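Local structure of occlusion-derived virus envelope protein E66 (Autographa californica nucleopolyhedrovirus, 3VSN) at residues G278-I283 / N311-P316; H238-Y243 / H320-S325; N379-S384 / N530-L535. The protein acts as a chondroitin lyase in the viral envelope, is essential for oral infectivity, and may digest the chondroitin sulfate barrier of the host midgut's peritrophic matrix. One frame throughout, in Å; residues are numbered along the deposited sequence.

Contact 1: G278-I283 / N311-P316; sequences GLTRAI and NFITYP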
ATOM      1  N   GLY A 278     -13.852   7.194  -4.099  1.00 17.81           N
ATOM      2  CA  GLY A 278     -13.239   5.902  -4.390  1.00 17.17           C
ATOM      3  C   GLY A 278     -11.744   5.863  -4.117  1.00 16.89           C
ATOM      4  O   GLY A 278     -11.240   4.923  -3.496  1.00 16.48           O
ATOM      5  N   LEU A 279     -11.036   6.896  -4.566  1.00 16.62           N
ATOM      6  CA  LEU A 279      -9.584   6.968  -4.401  1.00 16.66           C
ATOM      7  C   LEU A 279      -9.160   7.201  -2.956  1.00 16.48           C
ATOM      8  O   LEU A 279      -8.223   6.562  -2.478  1.00 16.39           O
ATOM      9  CB  LEU A 279      -8.979   8.037  -5.323  1.00 16.95           C
ATOM     10  CG  LEU A 279      -9.035   7.722  -6.825  1.00 17.20           C
ATOM     11  CD1 LEU A 279      -8.506   8.889  -7.639  1.00 17.30           C
ATOM     12  CD2 LEU A 279      -8.259   6.454  -7.160  1.00 17.29           C
ATOM     13  N   THR A 280      -9.855   8.102  -2.263  1.00 16.27           N
ATOM     14  CA  THR A 280      -9.582   8.373  -0.849  1.00 16.29           C
ATOM     15  C   THR A 280      -9.764   7.104  -0.016  1.00 15.83           C
ATOM     16  O   THR A 280      -8.910   6.771   0.802  1.00 15.44           O
ATOM     17  CB  THR A 280     -10.460   9.519  -0.305  1.00 16.61           C
ATOM     18  OG1 THR A 280     -10.195  10.706  -1.060  1.00 17.18           O
ATOM     19  CG2 THR A 280     -10.157   9.800   1.168  1.00 16.96           C
ATOM     20  N   ARG A 281     -10.869   6.400  -0.247  1.00 15.43           N
ATOM     21  CA  ARG A 281     -11.123   5.115   0.403  1.00 15.42           C
ATOM     22  C   ARG A 281     -10.052   4.068   0.070  1.00 14.76           C
ATOM     23  O   ARG A 281      -9.650   3.297   0.940  1.00 14.24           O
ATOM     24  CB  ARG A 281     -12.522   4.595   0.051  1.00 15.80           C
ATOM     25  CG  ARG A 281     -13.667   5.368   0.712  1.00 16.63           C
ATOM     26  CD  ARG A 281     -13.816   5.059   2.201  1.00 17.00           C
ATOM     27  NE  ARG A 281     -13.955   3.621   2.416  1.00 17.29           N
ATOM     28  CZ  ARG A 281     -13.038   2.841   2.983  1.00 17.40           C
ATOM     29  NH1 ARG A 281     -13.271   1.539   3.097  1.00 17.48           N
ATOM     30  NH2 ARG A 281     -11.896   3.349   3.441  1.00 17.30           N
ATOM     31  N   ALA A 282      -9.592   4.053  -1.180  1.00 14.32           N
ATOM     32  CA  ALA A 282      -8.513   3.151  -1.600  1.00 14.28           C
ATOM     33  C   ALA A 282      -7.223   3.387  -0.816  1.00 14.12           C
ATOM     34  O   ALA A 282      -6.523   2.436  -0.460  1.00 14.03           O
ATOM     35  CB  ALA A 282      -8.253   3.286  -3.093  1.00 14.25           C
ATOM     36  N   ILE A 283      -6.916   4.655  -0.552  1.00 13.85           N
ATOM     37  CA  ILE A 283      -5.721   5.013   0.209  1.00 13.79           C
ATOM     38  C   ILE A 283      -5.918   4.701   1.697  1.00 13.72           C
ATOM     39  O   ILE A 283      -5.019   4.149   2.338  1.00 13.47           O
ATOM     40  CB  ILE A 283      -5.301   6.486  -0.031  1.00 13.82           C
ATOM     41  CG1 ILE A 283      -5.033   6.752  -1.530  1.00 13.81           C
ATOM     42  CG2 ILE A 283      -4.095   6.868   0.825  1.00 13.71           C
ATOM     43  CD1 ILE A 283      -3.968   5.887  -2.182  1.00 13.87           C
ATOM     44  N   ASN A 311       1.177  11.452   2.762  1.00 14.76           N
ATOM     45  CA  ASN A 311       0.804  12.830   2.433  1.00 14.89           C
ATOM     46  C   ASN A 311      -0.382  12.935   1.474  1.00 14.85           C
ATOM     47  O   ASN A 311      -0.786  14.041   1.104  1.00 15.12           O
ATOM     48  CB  ASN A 311       2.014  13.579   1.848  1.00 15.01           C
ATOM     49  CG  ASN A 311       3.218  13.550   2.767  1.00 15.23           C
ATOM     50  OD1 ASN A 311       3.086  13.689   3.979  1.00 15.62           O
ATOM     51  ND2 ASN A 311       4.404  13.369   2.191  1.00 15.22           N
ATOM     52  N   PHE A 312      -0.937  11.795   1.072  1.00 14.73           N
ATOM     53  CA  PHE A 312      -2.024  11.788   0.088  1.00 14.81           C
ATOM     54  C   PHE A 312      -3.340  12.308   0.660  1.00 15.10           C
ATOM     55  O   PHE A 312      -4.070  13.046  -0.012  1.00 14.85           O
ATOM     56  CB  PHE A 312      -2.244  10.385  -0.491  1.00 14.69           C
ATOM     57  CG  PHE A 312      -1.191   9.940  -1.476  1.00 14.48           C
ATOM     58  CD1 PHE A 312      -0.125  10.766  -1.840  1.00 14.52           C
ATOM     59  CD2 PHE A 312      -1.295   8.692  -2.075  1.00 14.52           C
ATOM     60  CE1 PHE A 312       0.824  10.335  -2.760  1.00 14.27           C
ATOM     61  CE2 PHE A 312      -0.356   8.259  -2.997  1.00 14.56           C
ATOM     62  CZ  PHE A 312       0.711   9.079  -3.336  1.00 14.43           C
ATOM     63  N   ILE A 313      -3.639  11.894   1.890  1.00 15.12           N
ATOM     64  CA  ILE A 313      -4.900  12.201   2.558  1.00 15.66           C
ATOM     65  C   ILE A 313      -4.667  12.433   4.052  1.00 15.66           C
ATOM     66  O   ILE A 313      -3.578  12.165   4.565  1.00 15.51           O
ATOM     67  CB  ILE A 313      -5.938  11.064   2.384  1.00 15.46           C
ATOM     68  CG1 ILE A 313      -5.430   9.758   3.011  1.00 15.50           C
ATOM     69  CG2 ILE A 313      -6.287  10.863   0.915  1.00 15.53           C
ATOM     70  CD1 ILE A 313      -6.500   8.700   3.172  1.00 15.40           C
ATOM     71  N   THR A 314      -5.685  12.954   4.733  1.00 15.41           N
ATOM     72  CA  THR A 314      -5.733  12.932   6.189  1.00 15.30           C
ATOM     73  C   THR A 314      -6.419  11.628   6.580  1.00 14.92           C
ATOM     74  O   THR A 314      -7.568  11.386   6.197  1.00 14.96           O
ATOM     75  CB  THR A 314      -6.502  14.136   6.768  1.00 15.60           C
ATOM     76  OG1 THR A 314      -5.818  15.346   6.425  1.00 16.02           O
ATOM     77  CG2 THR A 314      -6.601  14.038   8.296  1.00 15.53           C
ATOM     78  N   TYR A 315      -5.705  10.792   7.330  1.00 14.28           N
ATOM     79  CA  TYR A 315      -6.175   9.451   7.666  1.00 14.01           C
ATOM     80  C   TYR A 315      -7.019   9.450   8.941  1.00 13.87           C
ATOM     81  O   TYR A 315      -6.598  10.015   9.951  1.00 14.11           O
ATOM     82  CB  TYR A 315      -4.981   8.519   7.884  1.00 13.66           C
ATOM     83  CG  TYR A 315      -4.191   8.157   6.647  1.00 13.54           C
ATOM     84  CD1 TYR A 315      -3.195   9.005   6.150  1.00 13.36           C
ATOM     85  CD2 TYR A 315      -4.411   6.944   5.993  1.00 13.33           C
ATOM     86  CE1 TYR A 315      -2.456   8.660   5.027  1.00 13.12           C
ATOM     87  CE2 TYR A 315      -3.681   6.594   4.868  1.00 13.14           C
ATOM     88  CZ  TYR A 315      -2.705   7.451   4.390  1.00 13.19           C
ATOM     89  OH  TYR A 315      -1.973   7.093   3.281  1.00 12.98           O
ATOM     90  N   PRO A 316      -8.201   8.800   8.904  1.00 13.50           N
ATOM     91  CA  PRO A 316      -8.990   8.640  10.123  1.00 13.32           C
ATOM     92  C   PRO A 316      -8.466   7.489  10.982  1.00 13.26           C
ATOM     93  O   PRO A 316      -7.792   6.592  10.471  1.00 13.14           O
ATOM     94  CB  PRO A 316     -10.383   8.302   9.590  1.00 13.35           C
ATOM     95  CG  PRO A 316     -10.127   7.600   8.300  1.00 13.39           C
ATOM     96  CD  PRO A 316      -8.880   8.223   7.726  1.00 13.56           C
TER
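Ile283 is the bump that fills this contact: its branched end pushes from the helix into a hollow built by Phe312, Ile313 and Tyr315. The CG2 methyl meets both Ile313 and Tyr315. It lies 3.8 Å from Ile313 CD1 and also touches the phenol end of the tyrosine, with Ile283 CG2 3.3 Å from Tyr315 OH. With CG2 anti to its own backbone N and CG1 beside that N (chi1 -58°), the other branch can serve a second neighbour. Its CD1 comes to the edge of the phenylalanine ring, in the ring plane, with Ile283 CD1 3.9 Å from Phe312 CD2. A beta-branched isoleucine suits this place because its two arms reach different walls of one hollow.

The fold pairs an alpha/alpha toroid with beta-sandwich sheets, and helix 276-284 is the last helix before strand 318-322. The loop carrying residues 311-316 passes across the side of that helix on its way into the strand. Facing Ile283, the side chain of Ile313 is itself a bump: its CG1 sits over the centre of the Tyr315 ring, 3.7 Å above the plane, while CD1 turns to the helix backbone at Thr280 O. The other Ile313 methyl, CG2, rests 4.0 Å from Thr280 CG2, so the threonine offers a methyl to the loop. Its hydroxyl OG1 is spent on Thr276 O, one turn earlier in the helix, which lets a polar residue serve at a mostly apolar surface.

Tyr315 is likewise fixed at its polar end, where OH bonds to Ile309 O, and this helps hold the ring beside Ile283. Phe312 continues the apolar layer beyond the contact, stacking on Tyr259 and touching Ile256 of helix 253-258.

Contact 2: H238-Y243 / H320-S325; sequences HVDSIY and HSADYS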
ATOM      1  N   HIS A 238     -11.283  -1.458  -7.932  1.00 16.74           N
ATOM      2  CA  HIS A 238     -12.341  -2.436  -7.694  1.00 16.49           C
ATOM      3  C   HIS A 238     -13.408  -1.876  -6.792  1.00 16.19           C
ATOM      4  O   HIS A 238     -13.184  -0.870  -6.114  1.00 15.76           O
ATOM      5  CB  HIS A 238     -11.763  -3.758  -7.192  1.00 16.72           C
ATOM      6  CG  HIS A 238     -11.327  -4.688  -8.305  1.00 16.93           C
ATOM      7  ND1 HIS A 238     -10.701  -4.248  -9.415  1.00 17.02           N
ATOM      8  CD2 HIS A 238     -11.443  -6.070  -8.442  1.00 16.94           C
ATOM      9  CE1 HIS A 238     -10.441  -5.293 -10.225  1.00 16.88           C
ATOM     10  NE2 HIS A 238     -10.890  -6.408  -9.626  1.00 17.21           N
ATOM     11  N   VAL A 239     -14.581  -2.512  -6.788  1.00 16.20           N
ATOM     12  CA  VAL A 239     -15.772  -1.958  -6.127  1.00 16.27           C
ATOM     13  C   VAL A 239     -15.592  -1.651  -4.642  1.00 16.30           C
ATOM     14  O   VAL A 239     -16.268  -0.769  -4.108  1.00 16.73           O
ATOM     15  CB  VAL A 239     -17.033  -2.843  -6.319  1.00 16.68           C
ATOM     16  CG1 VAL A 239     -17.451  -2.885  -7.785  1.00 17.05           C
ATOM     17  CG2 VAL A 239     -16.821  -4.246  -5.760  1.00 16.65           C
ATOM     18  N   ASP A 240     -14.691  -2.376  -3.981  1.00 15.66           N
ATOM     19  CA  ASP A 240     -14.418  -2.155  -2.562  1.00 15.79           C
ATOM     20  C   ASP A 240     -13.170  -1.297  -2.328  1.00 15.93           C
ATOM     21  O   ASP A 240     -12.565  -1.344  -1.255  1.00 16.24           O
ATOM     22  CB  ASP A 240     -14.331  -3.488  -1.796  1.00 15.20           C
ATOM     23  CG  ASP A 240     -13.277  -4.441  -2.360  1.00 15.03           C
ATOM     24  OD1 ASP A 240     -12.585  -4.102  -3.349  1.00 14.73           O
ATOM     25  OD2 ASP A 240     -13.140  -5.548  -1.800  1.00 14.35           O
ATOM     26  N   SER A 241     -12.799  -0.516  -3.339  1.00 16.09           N
ATOM     27  CA  SER A 241     -11.682   0.431  -3.253  1.00 16.29           C
ATOM     28  C   SER A 241     -10.335  -0.200  -2.887  1.00 15.77           C
ATOM     29  O   SER A 241      -9.693   0.184  -1.907  1.00 15.72           O
ATOM     30  CB  SER A 241     -12.018   1.600  -2.320  1.00 16.64           C
ATOM     31  OG  SER A 241     -12.929   2.479  -2.949  1.00 17.88           O
ATOM     32  N   ILE A 242      -9.936  -1.185  -3.682  1.00 15.37           N
ATOM     33  CA  ILE A 242      -8.556  -1.651  -3.722  1.00 15.27           C
ATOM     34  C   ILE A 242      -8.127  -1.540  -5.182  1.00 15.46           C
ATOM     35  O   ILE A 242      -8.890  -1.919  -6.079  1.00 15.44           O
ATOM     36  CB  ILE A 242      -8.414  -3.105  -3.209  1.00 14.93           C
ATOM     37  CG1 ILE A 242      -8.715  -3.190  -1.703  1.00 14.74           C
ATOM     38  CG2 ILE A 242      -7.032  -3.682  -3.523  1.00 14.95           C
ATOM     39  CD1 ILE A 242      -7.789  -2.396  -0.800  1.00 14.57           C
ATOM     40  N   TYR A 243      -6.932  -1.006  -5.423  1.00 15.48           N
ATOM     41  CA  TYR A 243      -6.468  -0.847  -6.795  1.00 15.75           C
ATOM     42  C   TYR A 243      -5.827  -2.112  -7.356  1.00 15.73           C
ATOM     43  O   TYR A 243      -4.885  -2.655  -6.779  1.00 15.39           O
ATOM     44  CB  TYR A 243      -5.538   0.363  -6.992  1.00 15.87           C
ATOM     45  CG  TYR A 243      -5.461   0.695  -8.459  1.00 16.15           C
ATOM     46  CD1 TYR A 243      -4.455   0.160  -9.270  1.00 16.37           C
ATOM     47  CD2 TYR A 243      -6.451   1.472  -9.060  1.00 16.27           C
ATOM     48  CE1 TYR A 243      -4.421   0.426 -10.630  1.00 16.67           C
ATOM     49  CE2 TYR A 243      -6.421   1.745 -10.416  1.00 16.51           C
ATOM     50  CZ  TYR A 243      -5.410   1.221 -11.195  1.00 16.71           C
ATOM     51  OH  TYR A 243      -5.392   1.489 -12.546  1.00 17.23           O
ATOM     52  N   HIS A 320     -10.839  -0.587   8.534  1.00 11.92           N
ATOM     53  CA  HIS A 320     -11.323  -0.601   7.153  1.00 12.12           C
ATOM     54  C   HIS A 320     -11.335  -2.000   6.619  1.00 12.16           C
ATOM     55  O   HIS A 320     -10.468  -2.809   6.968  1.00 12.10           O
ATOM     56  CB  HIS A 320     -10.405   0.230   6.255  1.00 12.22           C
ATOM     57  CG  HIS A 320     -10.206   1.652   6.715  1.00 12.35           C
ATOM     58  ND1 HIS A 320     -11.173   2.589   6.617  1.00 12.46           N
ATOM     59  CD2 HIS A 320      -9.090   2.291   7.248  1.00 12.42           C
ATOM     60  CE1 HIS A 320     -10.706   3.761   7.085  1.00 12.51           C
ATOM     61  NE2 HIS A 320      -9.430   3.578   7.469  1.00 12.51           N
ATOM     62  N   SER A 321     -12.288  -2.301   5.742  1.00 12.20           N
ATOM     63  CA  SER A 321     -12.297  -3.602   5.077  1.00 12.22           C
ATOM     64  C   SER A 321     -12.660  -3.526   3.600  1.00 12.24           C
ATOM     65  O   SER A 321     -13.520  -2.747   3.197  1.00 12.32           O
ATOM     66  CB  SER A 321     -13.234  -4.580   5.793  1.00 12.33           C
ATOM     67  OG  SER A 321     -14.589  -4.186   5.661  1.00 12.72           O
ATOM     68  N   ALA A 322     -11.993  -4.351   2.804  1.00 12.06           N
ATOM     69  CA  ALA A 322     -12.346  -4.530   1.408  1.00 12.16           C
ATOM     70  C   ALA A 322     -12.789  -5.980   1.272  1.00 12.18           C
ATOM     71  O   ALA A 322     -11.957  -6.888   1.215  1.00 11.90           O
ATOM     72  CB  ALA A 322     -11.150  -4.228   0.520  1.00 12.10           C
ATOM     73  N   ASP A 323     -14.106  -6.190   1.261  1.00 12.35           N
ATOM     74  CA  ASP A 323     -14.692  -7.525   1.432  1.00 12.39           C
ATOM     75  C   ASP A 323     -14.562  -8.443   0.214  1.00 12.47           C
ATOM     76  O   ASP A 323     -14.636  -9.667   0.348  1.00 12.38           O
ATOM     77  CB  ASP A 323     -16.166  -7.418   1.831  1.00 12.35           C
ATOM     78  CG  ASP A 323     -16.374  -6.738   3.179  1.00 12.46           C
ATOM     79  OD1 ASP A 323     -15.406  -6.588   3.964  1.00 12.66           O
ATOM     80  OD2 ASP A 323     -17.529  -6.351   3.450  1.00 12.26           O
ATOM     81  N   TYR A 324     -14.396  -7.854  -0.965  1.00 12.45           N
ATOM     82  CA  TYR A 324     -14.220  -8.623  -2.199  1.00 12.69           C
ATOM     83  C   TYR A 324     -12.747  -8.838  -2.546  1.00 12.53           C
ATOM     84  O   TYR A 324     -12.351  -9.931  -2.957  1.00 12.35           O
ATOM     85  CB  TYR A 324     -14.895  -7.909  -3.368  1.00 12.96           C
ATOM     86  CG  TYR A 324     -16.392  -8.087  -3.438  1.00 13.59           C
ATOM     87  CD1 TYR A 324     -16.949  -9.252  -3.967  1.00 13.79           C
ATOM     88  CD2 TYR A 324     -17.252  -7.078  -3.005  1.00 13.79           C
ATOM     89  CE1 TYR A 324     -18.324  -9.414  -4.049  1.00 14.18           C
ATOM     90  CE2 TYR A 324     -18.628  -7.230  -3.082  1.00 14.13           C
ATOM     91  CZ  TYR A 324     -19.158  -8.397  -3.605  1.00 14.31           C
ATOM     92  OH  TYR A 324     -20.523  -8.551  -3.686  1.00 14.77           O
ATOM     93  N   SER A 325     -11.952  -7.781  -2.399  1.00 12.52           N
ATOM     94  CA  SER A 325     -10.528  -7.806  -2.747  1.00 12.61           C
ATOM     95  C   SER A 325      -9.687  -8.408  -1.626  1.00 12.37           C
ATOM     96  O   SER A 325      -8.538  -8.803  -1.848  1.00 12.43           O
ATOM     97  CB  SER A 325     -10.041  -6.395  -3.072  1.00 12.84           C
ATOM     98  OG  SER A 325     -10.767  -5.851  -4.162  1.00 13.33           O
TER
HETATM   99  O   HOH W   1     -13.851  -0.913   1.208  1.00 14.97           O
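Asp240, in the type I beta turn from His238 to Ser241, sends its carboxylate into the bend that follows strand 318-322 and takes up three donors there. The turn belongs to the loop of a beta hairpin, strands 236-238 and 243-245, and the catalytic proton acceptor His246 comes directly after the second strand. Asp240 CG lies between its own backbone N and carbonyl carbon (chi1 57°), a torsion that points the carboxylate at the bend and brings OD1 to Ser325 and OD2 to both Tyr324 and Ser325.

Ser325 holds both of those oxygens. Its backbone N gives an almost straight bond (166°) to the syn lone pair of Asp240 OD2, with 2.6 Å between Ser325 N and Asp240 OD2. Its hydroxyl gives a second bond, Ser325 OG to Asp240 OD1, at 2.7 Å and again on the syn side. Serine suits the place because OG, anti to the carbonyl carbon, stays beside the backbone N and the two donors work as a pair. Tyr324 N makes the more bent of the two backbone bonds, reaching OD2 from the anti side, 27° out of the carboxylate plane, at 2.8 Å from Asp240 OD2. This pattern fixes the rotation of the carboxylate and probably favours its charged form in a buried site.

Small and apolar groups close in around it. Ala322 CB packs tightly on Ile242 CG1 at 3.5 Å, and the small methyl of alanine suits this close approach. Ile242 CB also leans on Ser325 CB. Farther out, Val239 CG2 meets the Tyr324 ring at CD2, 4.0 Å away, while the tyrosine hydroxyl bonds to Ser648 O. Apart from the carboxylate, one water donates to two backbone carbonyls, Asp240 O at 2.8 Å and Ser321 O at 2.7 Å.

Contact 3: N379-S384 / N530-L535; sequences NANTVS and NSSVEL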
ATOM      1  N   ASN A 379      15.054  -6.027   3.090  1.00 16.84           N
ATOM      2  CA  ASN A 379      16.060  -6.179   2.048  1.00 17.11           C
ATOM      3  C   ASN A 379      16.098  -7.643   1.591  1.00 17.19           C
ATOM      4  O   ASN A 379      15.325  -8.465   2.092  1.00 16.95           O
ATOM      5  CB  ASN A 379      17.437  -5.660   2.508  1.00 17.23           C
ATOM      6  CG  ASN A 379      17.964  -6.384   3.737  1.00 17.55           C
ATOM      7  OD1 ASN A 379      18.137  -7.600   3.728  1.00 17.75           O
ATOM      8  ND2 ASN A 379      18.243  -5.632   4.793  1.00 17.69           N
ATOM      9  N   ALA A 380      16.978  -7.970   0.645  1.00 17.27           N
ATOM     10  CA  ALA A 380      17.050  -9.331   0.088  1.00 17.33           C
ATOM     11  C   ALA A 380      17.252 -10.425   1.144  1.00 17.21           C
ATOM     12  O   ALA A 380      16.819 -11.558   0.951  1.00 17.46           O
ATOM     13  CB  ALA A 380      18.131  -9.417  -0.983  1.00 17.61           C
ATOM     14  N   ASN A 381      17.896 -10.074   2.255  1.00 17.25           N
ATOM     15  CA  ASN A 381      18.206 -11.027   3.323  1.00 17.52           C
ATOM     16  C   ASN A 381      17.159 -11.103   4.435  1.00 16.98           C
ATOM     17  O   ASN A 381      17.210 -12.003   5.278  1.00 17.09           O
ATOM     18  CB  ASN A 381      19.575 -10.705   3.937  1.00 18.41           C
ATOM     19  CG  ASN A 381      20.699 -10.771   2.924  1.00 19.10           C
ATOM     20  OD1 ASN A 381      20.773 -11.700   2.119  1.00 19.93           O
ATOM     21  ND2 ASN A 381      21.586  -9.783   2.960  1.00 19.61           N
ATOM     22  N   THR A 382      16.225 -10.156   4.446  1.00 16.20           N
ATOM     23  CA  THR A 382      15.219 -10.092   5.512  1.00 15.58           C
ATOM     24  C   THR A 382      13.778 -10.225   5.005  1.00 15.21           C
ATOM     25  O   THR A 382      12.859 -10.431   5.806  1.00 15.32           O
ATOM     26  CB  THR A 382      15.340  -8.790   6.339  1.00 15.40           C
ATOM     27  OG1 THR A 382      15.030  -7.659   5.515  1.00 14.93           O
ATOM     28  CG2 THR A 382      16.748  -8.626   6.919  1.00 15.41           C
ATOM     29  N   VAL A 383      13.587 -10.123   3.690  1.00 14.79           N
ATOM     30  CA  VAL A 383      12.243 -10.079   3.089  1.00 14.58           C
ATOM     31  C   VAL A 383      11.468 -11.405   3.236  1.00 14.42           C
ATOM     32  O   VAL A 383      10.248 -11.440   3.065  1.00 14.29           O
ATOM     33  CB  VAL A 383      12.294  -9.585   1.614  1.00 14.66           C
ATOM     34  CG1 VAL A 383      12.807 -10.669   0.678  1.00 14.68           C
ATOM     35  CG2 VAL A 383      10.933  -9.072   1.148  1.00 14.53           C
ATOM     36  N   SER A 384      12.185 -12.479   3.565  1.00 14.16           N
ATOM     37  CA  SER A 384      11.588 -13.796   3.770  1.00 14.16           C
ATOM     38  C   SER A 384      10.978 -13.954   5.161  1.00 14.04           C
ATOM     39  O   SER A 384      10.347 -14.968   5.453  1.00 14.24           O
ATOM     40  CB  SER A 384      12.640 -14.890   3.569  1.00 14.13           C
ATOM     41  OG  SER A 384      13.056 -14.951   2.219  1.00 14.52           O
ATOM     42  N   ASN A 530      19.717 -16.775   9.297  1.00 19.36           N
ATOM     43  CA  ASN A 530      20.908 -16.321   8.582  1.00 20.12           C
ATOM     44  C   ASN A 530      21.601 -15.251   9.425  1.00 20.67           C
ATOM     45  O   ASN A 530      21.156 -14.951  10.539  1.00 20.75           O
ATOM     46  CB  ASN A 530      20.566 -15.817   7.163  1.00 20.07           C
ATOM     47  CG  ASN A 530      19.599 -14.639   7.161  1.00 20.38           C
ATOM     48  OD1 ASN A 530      19.701 -13.729   7.983  1.00 20.36           O
ATOM     49  ND2 ASN A 530      18.665 -14.645   6.214  1.00 20.57           N
ATOM     50  N   SER A 531      22.675 -14.668   8.899  1.00 21.08           N
ATOM     51  CA  SER A 531      23.473 -13.711   9.663  1.00 21.48           C
ATOM     52  C   SER A 531      22.824 -12.324   9.809  1.00 21.39           C
ATOM     53  O   SER A 531      23.365 -11.460  10.499  1.00 22.62           O
ATOM     54  CB  SER A 531      24.869 -13.578   9.048  1.00 22.31           C
ATOM     55  OG  SER A 531      24.778 -13.110   7.715  1.00 23.05           O
ATOM     56  N   SER A 532      21.669 -12.121   9.176  1.00 19.90           N
ATOM     57  CA  SER A 532      21.000 -10.817   9.174  1.00 19.29           C
ATOM     58  C   SER A 532      19.713 -10.791  10.003  1.00 18.18           C
ATOM     59  O   SER A 532      19.122  -9.726  10.197  1.00 17.96           O
ATOM     60  CB  SER A 532      20.665 -10.398   7.735  1.00 19.91           C
ATOM     61  OG  SER A 532      21.823 -10.348   6.921  1.00 20.68           O
ATOM     62  N   VAL A 533      19.279 -11.959  10.476  1.00 17.12           N
ATOM     63  CA  VAL A 533      17.948 -12.107  11.070  1.00 16.49           C
ATOM     64  C   VAL A 533      17.959 -12.932  12.363  1.00 16.12           C
ATOM     65  O   VAL A 533      18.676 -13.931  12.463  1.00 15.83           O
ATOM     66  CB  VAL A 533      16.971 -12.750  10.053  1.00 16.49           C
ATOM     67  CG1 VAL A 533      15.597 -12.987  10.670  1.00 16.40           C
ATOM     68  CG2 VAL A 533      16.836 -11.881   8.810  1.00 16.42           C
ATOM     69  N   GLU A 534      17.168 -12.497  13.346  1.00 15.68           N
ATOM     70  CA  GLU A 534      16.850 -13.307  14.527  1.00 15.51           C
ATOM     71  C   GLU A 534      15.327 -13.458  14.638  1.00 14.89           C
ATOM     72  O   GLU A 534      14.578 -12.514  14.350  1.00 14.71           O
ATOM     73  CB  GLU A 534      17.431 -12.685  15.806  1.00 16.46           C
ATOM     74  CG  GLU A 534      17.463 -13.628  17.006  1.00 17.61           C
ATOM     75  CD  GLU A 534      17.883 -12.954  18.308  1.00 18.55           C
ATOM     76  OE1 GLU A 534      17.776 -11.707  18.418  1.00 19.06           O
ATOM     77  OE2 GLU A 534      18.308 -13.680  19.241  1.00 19.45           O
ATOM     78  N   LEU A 535      14.878 -14.642  15.052  1.00 13.89           N
ATOM     79  CA  LEU A 535      13.449 -14.949  15.125  1.00 13.47           C
ATOM     80  C   LEU A 535      13.012 -15.463  16.484  1.00 13.00           C
ATOM     81  O   LEU A 535      13.778 -16.120  17.190  1.00 12.79           O
ATOM     82  CB  LEU A 535      13.073 -16.023  14.095  1.00 13.28           C
ATOM     83  CG  LEU A 535      13.428 -15.878  12.615  1.00 13.52           C
ATOM     84  CD1 LEU A 535      13.149 -17.194  11.900  1.00 13.35           C
ATOM     85  CD2 LEU A 535      12.651 -14.738  11.967  1.00 13.50           C
TER
HETATM   86  O   HOH W   2      21.482  -7.729   4.879  1.00 39.21           O
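The carbonyl oxygen of Asn381 takes the one direct hydrogen bond between the two segments, from the side-chain amide of Asn530, with 3.2 Å between Asn530 ND2 and Asn381 O. The bond is fairly straight (154° at the hydrogen), and the donor lies in the carbonyl plane, although the acceptor is tilted 18° from the amide plane of Asn530. The amide is steadied by its other end, since Asn530 OD1 accepts from Ser532 N at 2.8 Å. Asparagine fits this place well: one arm shapes its own turn and the other reaches across.

Alongside the polar link runs a small apolar contact. Val533 CG2 comes within 3.8 Å of Thr382 CG2, the two methyls meeting at a slant; the same valine methyl also lies 3.6 Å from the carbonyl oxygen, Asn381 O. Thr382 has OG1 between the backbone N and the carbonyl carbon, which directs the hydroxyl back into its own loop, where it accepts from Asn379 N at 2.9 Å in a nearly linear bond (171°). The methyl is thereby left to face the valine. At the more open side of the contact, Asn381 CB rests 3.8 Å from Ser532 OG, and a water accepts from Asn381 ND2 at 2.8 Å, with a longer, weak link to the serine hydroxyl.

Asn379 stiffens the loop from inside, its OD1 accepting from Asn381 N and its backbone O from the N atoms of both Thr382 and Val383. Phe385, next along this loop, also packs against Asn530 and Val533. Both segments open with an Asx turn, at Asn379 and at Asn530, and the second coincides with the type I beta turn from Asn530 to Val533 that closes the antiparallel hairpin of strands 525-530 and 533-540 in the beta-sandwich part of the protein.

In the fold
Contacts 1 and 2 are neighbours, their centres about 13 Å apart, and they touch where Ser241 OG probably bonds to Gly278 O on helix 276-284. Along the chain contact 1 is nested within contact 2, since both its segments lie between those of contact 2. Together they join helix 276-284 and the 238-243 loop to strand 318-322, an outer strand of a four-stranded antiparallel sheet; the side chains of Ile283 and His238 lie about 10 and 11 Å from that of the catalytic Tyr254. Contact 3 comes later in sequence, its centre more than 30 Å from the centres of the other two. It holds a loop against a hairpin of another sheet, away from the catalytic residues.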